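PDB 5OQD: polycomb protein Pcl from Drosophila melanogaster, which helps establish Polycomb repression of homeotic genes in the early embryo as a component of the Esc/E(z) histone H3 methyltransferase complex. Local coordinates for residues 94-99 with 148-153. Residues are numbered along the deposited sequence; the frame is centred on the assembly and turned at random.
Sequences DVLHIA and KQTLKD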
ATOM      1  N   ASP B  94       0.204   4.803  -5.571  1.00 39.16           N
ATOM      2  CA  ASP B  94       0.106   3.662  -4.673  1.00 47.24           C
ATOM      3  C   ASP B  94      -0.396   2.403  -5.378  1.00 46.70           C
ATOM      4  O   ASP B  94       0.097   1.313  -5.141  1.00 48.25           O
ATOM      5  CB  ASP B  94      -0.776   4.008  -3.476  1.00 40.76           C
ATOM      6  CG  ASP B  94      -0.348   5.287  -2.791  1.00 47.42           C
ATOM      7  OD1 ASP B  94       0.862   5.512  -2.659  1.00 44.90           O
ATOM      8  OD2 ASP B  94      -1.221   6.067  -2.383  1.00 47.20           O
ATOM      9  N   VAL B  95      -1.374   2.568  -6.253  1.00 43.57           N
ATOM     10  CA  VAL B  95      -1.898   1.476  -7.064  1.00 43.11           C
ATOM     11  C   VAL B  95      -0.824   0.927  -8.001  1.00 45.95           C
ATOM     12  O   VAL B  95      -0.666  -0.288  -8.139  1.00 50.39           O
ATOM     13  CB  VAL B  95      -3.114   1.932  -7.891  1.00 44.96           C
ATOM     14  CG1 VAL B  95      -3.531   0.847  -8.873  1.00 50.54           C
ATOM     15  CG2 VAL B  95      -4.264   2.309  -6.975  1.00 43.79           C
ATOM     16  N   LEU B  96      -0.084   1.833  -8.632  1.00 44.13           N
ATOM     17  CA  LEU B  96       0.972   1.454  -9.564  1.00 44.81           C
ATOM     18  C   LEU B  96       2.121   0.739  -8.860  1.00 42.54           C
ATOM     19  O   LEU B  96       2.655  -0.243  -9.374  1.00 41.21           O
ATOM     20  CB  LEU B  96       1.498   2.686 -10.302  1.00 35.66           C
ATOM     21  CG  LEU B  96       0.566   3.291 -11.352  1.00 41.36           C
ATOM     22  CD1 LEU B  96       1.093   4.632 -11.838  1.00 34.76           C
ATOM     23  CD2 LEU B  96       0.383   2.330 -12.516  1.00 48.73           C
ATOM     24  N   HIS B  97       2.500   1.237  -7.686  1.00 47.70           N
ATOM     25  CA  HIS B  97       3.574   0.620  -6.917  1.00 43.02           C
ATOM     26  C   HIS B  97       3.150  -0.766  -6.440  1.00 41.58           C
ATOM     27  O   HIS B  97       3.940  -1.706  -6.475  1.00 49.08           O
ATOM     28  CB  HIS B  97       3.972   1.499  -5.727  1.00 44.85           C
ATOM     29  CG  HIS B  97       5.307   1.155  -5.143  1.00 48.37           C
ATOM     30  ND1 HIS B  97       6.221   2.114  -4.760  1.00 51.91           N
ATOM     31  CD2 HIS B  97       5.885  -0.041  -4.878  1.00 45.80           C
ATOM     32  CE1 HIS B  97       7.305   1.523  -4.288  1.00 49.29           C
ATOM     33  NE2 HIS B  97       7.126   0.216  -4.349  1.00 44.21           N
ATOM     34  N   ILE B  98       1.901  -0.883  -5.997  1.00 44.90           N
ATOM     35  CA  ILE B  98       1.339  -2.171  -5.600  1.00 52.59           C
ATOM     36  C   ILE B  98       1.335  -3.140  -6.779  1.00 55.32           C
ATOM     37  O   ILE B  98       1.689  -4.312  -6.636  1.00 59.94           O
ATOM     38  CB  ILE B  98      -0.096  -2.017  -5.052  1.00 52.33           C
ATOM     39  CG1 ILE B  98      -0.069  -1.428  -3.640  1.00 45.20           C
ATOM     40  CG2 ILE B  98      -0.821  -3.357  -5.039  1.00 44.21           C
ATOM     41  CD1 ILE B  98      -1.446  -1.143  -3.074  1.00 45.53           C
ATOM     42  N   ALA B  99       0.945  -2.635  -7.945  1.00 50.67           N
ATOM     43  CA  ALA B  99       0.893  -3.446  -9.157  1.00 52.66           C
ATOM     44  C   ALA B  99       2.269  -3.984  -9.531  1.00 51.04           C
ATOM     45  O   ALA B  99       2.434  -5.181  -9.759  1.00 58.84           O
ATOM     46  CB  ALA B  99       0.309  -2.637 -10.308  1.00 50.78           C
ATOM     47  N   LYS B 148      -0.040   7.206 -17.219  1.00 49.11           N
ATOM     48  CA  LYS B 148       1.189   7.563 -17.923  1.00 48.92           C
ATOM     49  C   LYS B 148       1.877   8.744 -17.252  1.00 48.32           C
ATOM     50  O   LYS B 148       3.093   8.742 -17.063  1.00 48.00           O
ATOM     51  CB  LYS B 148       0.902   7.897 -19.390  1.00 48.37           C
ATOM     52  CG  LYS B 148       0.738   6.689 -20.298  1.00 54.08           C
ATOM     53  CD  LYS B 148       0.486   7.128 -21.732  1.00 60.80           C
ATOM     54  CE  LYS B 148       0.474   5.944 -22.684  1.00 66.26           C
ATOM     55  NZ  LYS B 148       0.101   6.354 -24.068  1.00 79.64           N
ATOM     56  N   GLN B 149       1.088   9.750 -16.893  1.00 41.33           N
ATOM     57  CA  GLN B 149       1.621  10.962 -16.284  1.00 43.61           C
ATOM     58  C   GLN B 149       2.123  10.706 -14.867  1.00 43.08           C
ATOM     59  O   GLN B 149       3.151  11.251 -14.460  1.00 37.20           O
ATOM     60  CB  GLN B 149       0.564  12.064 -16.273  1.00 37.87           C
ATOM     61  CG  GLN B 149       1.088  13.407 -15.804  1.00 49.16           C
ATOM     62  CD  GLN B 149       2.305  13.855 -16.589  1.00 49.02           C
ATOM     63  OE1 GLN B 149       2.383  13.665 -17.802  1.00 48.47           O
ATOM     64  NE2 GLN B 149       3.271  14.445 -15.895  1.00 48.34           N
ATOM     65  N   THR B 150       1.396   9.877 -14.123  1.00 47.12           N
ATOM     66  CA  THR B 150       1.775   9.529 -12.756  1.00 36.09           C
ATOM     67  C   THR B 150       3.151   8.871 -12.723  1.00 41.48           C
ATOM     68  O   THR B 150       3.985   9.191 -11.876  1.00 42.83           O
ATOM     69  CB  THR B 150       0.742   8.581 -12.106  1.00 35.31           C
ATOM     70  OG1 THR B 150      -0.556   9.185 -12.155  1.00 37.08           O
ATOM     71  CG2 THR B 150       1.110   8.293 -10.662  1.00 33.94           C
ATOM     72  N   LEU B 151       3.377   7.955 -13.659  1.00 33.29           N
ATOM     73  CA  LEU B 151       4.656   7.264 -13.776  1.00 39.25           C
ATOM     74  C   LEU B 151       5.780   8.237 -14.121  1.00 40.91           C
ATOM     75  O   LEU B 151       6.937   8.011 -13.767  1.00 41.97           O
ATOM     76  CB  LEU B 151       4.570   6.157 -14.828  1.00 49.50           C
ATOM     77  CG  LEU B 151       3.702   4.952 -14.453  1.00 51.31           C
ATOM     78  CD1 LEU B 151       3.285   4.169 -15.685  1.00 41.94           C
ATOM     79  CD2 LEU B 151       4.439   4.050 -13.477  1.00 39.73           C
ATOM     80  N   LYS B 152       5.436   9.320 -14.815  1.00 42.12           N
ATOM     81  CA  LYS B 152       6.402  10.366 -15.128  1.00 40.98           C
ATOM     82  C   LYS B 152       6.704  11.224 -13.905  1.00 40.56           C
ATOM     83  O   LYS B 152       7.864  11.477 -13.586  1.00 34.36           O
ATOM     84  CB  LYS B 152       5.893  11.253 -16.264  1.00 41.45           C
ATOM     85  CG  LYS B 152       6.553  10.990 -17.604  1.00 48.22           C
ATOM     86  CD  LYS B 152       6.348  12.167 -18.545  1.00 63.43           C
ATOM     87  CE  LYS B 152       6.904  11.871 -19.930  1.00 95.35           C
ATOM     88  NZ  LYS B 152       6.187  10.739 -20.581  1.00 69.44           N
ATOM     89  N   ASP B 153       5.650  11.672 -13.228  1.00 38.47           N
ATOM     90  CA  ASP B 153       5.793  12.501 -12.034  1.00 42.06           C
ATOM     91  C   ASP B 153       6.564  11.770 -10.941  1.00 43.05           C
ATOM     92  O   ASP B 153       7.265  12.389 -10.140  1.00 42.42           O
ATOM     93  CB  ASP B 153       4.420  12.926 -11.507  1.00 38.70           C
ATOM     94  CG  ASP B 153       3.635  13.744 -12.515  1.00 42.00           C
ATOM     95  OD1 ASP B 153       4.256  14.319 -13.435  1.00 44.39           O
ATOM     96  OD2 ASP B 153       2.397  13.820 -12.381  1.00 47.83           O
TER
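L96 reaches from helix 92-104 to helix 140-153 with a single methyl, CD1, which meets both L151 and T150. The evidence for an apolar contact is direct: L96 CD1 lies 3.7 Å from L151 CG and 3.8 Å from L151 CD2, so it rests against the branch point and one methyl of the facing leucine. The two leucine side chains meet at a slant, neither alongside nor end-on. L96 starts out facing the other helix, with CG anti to its carbonyl carbon (chi1 -72°), and its extended second torsion (chi2 170°) carries CD1 on to the second helix. L151 points its CB across the line to the other helix, yet its branched end closes in on L96.

T150 adds a second apolar surface to the same methyl. Its CG2 stands 3.8 Å from L96 CD1, and its CB follows at 4.0 Å. A chi1 of -56° sets OG1 beside the backbone N and anti to the carbonyl carbon, which leaves CG2 anti to that N and pointing at L96. OG1 hydrogen-bonds to the carbonyl O of R146, one turn earlier. The polar end is thus satisfied within its own helix while the methyl serves the interface.

The backbones are closest at L96 and L151, whose CA atoms are 8.1 Å apart, and only 125 Å² is buried over both segments. The contact is small: one leucine methyl set against the branch points and methyls of two neighbouring residues. Around it, I118 and I122 of helix 114-125 touch L96, and F158 of strand 158-161 packs on both leucines.

Helices 92-104, 114-125 and 140-153 pack as the helical part of the winged-helix domain, beside its antiparallel sheet of strands 112-113, 170-173 and 158-161; the contact joins the first and last of these three helices.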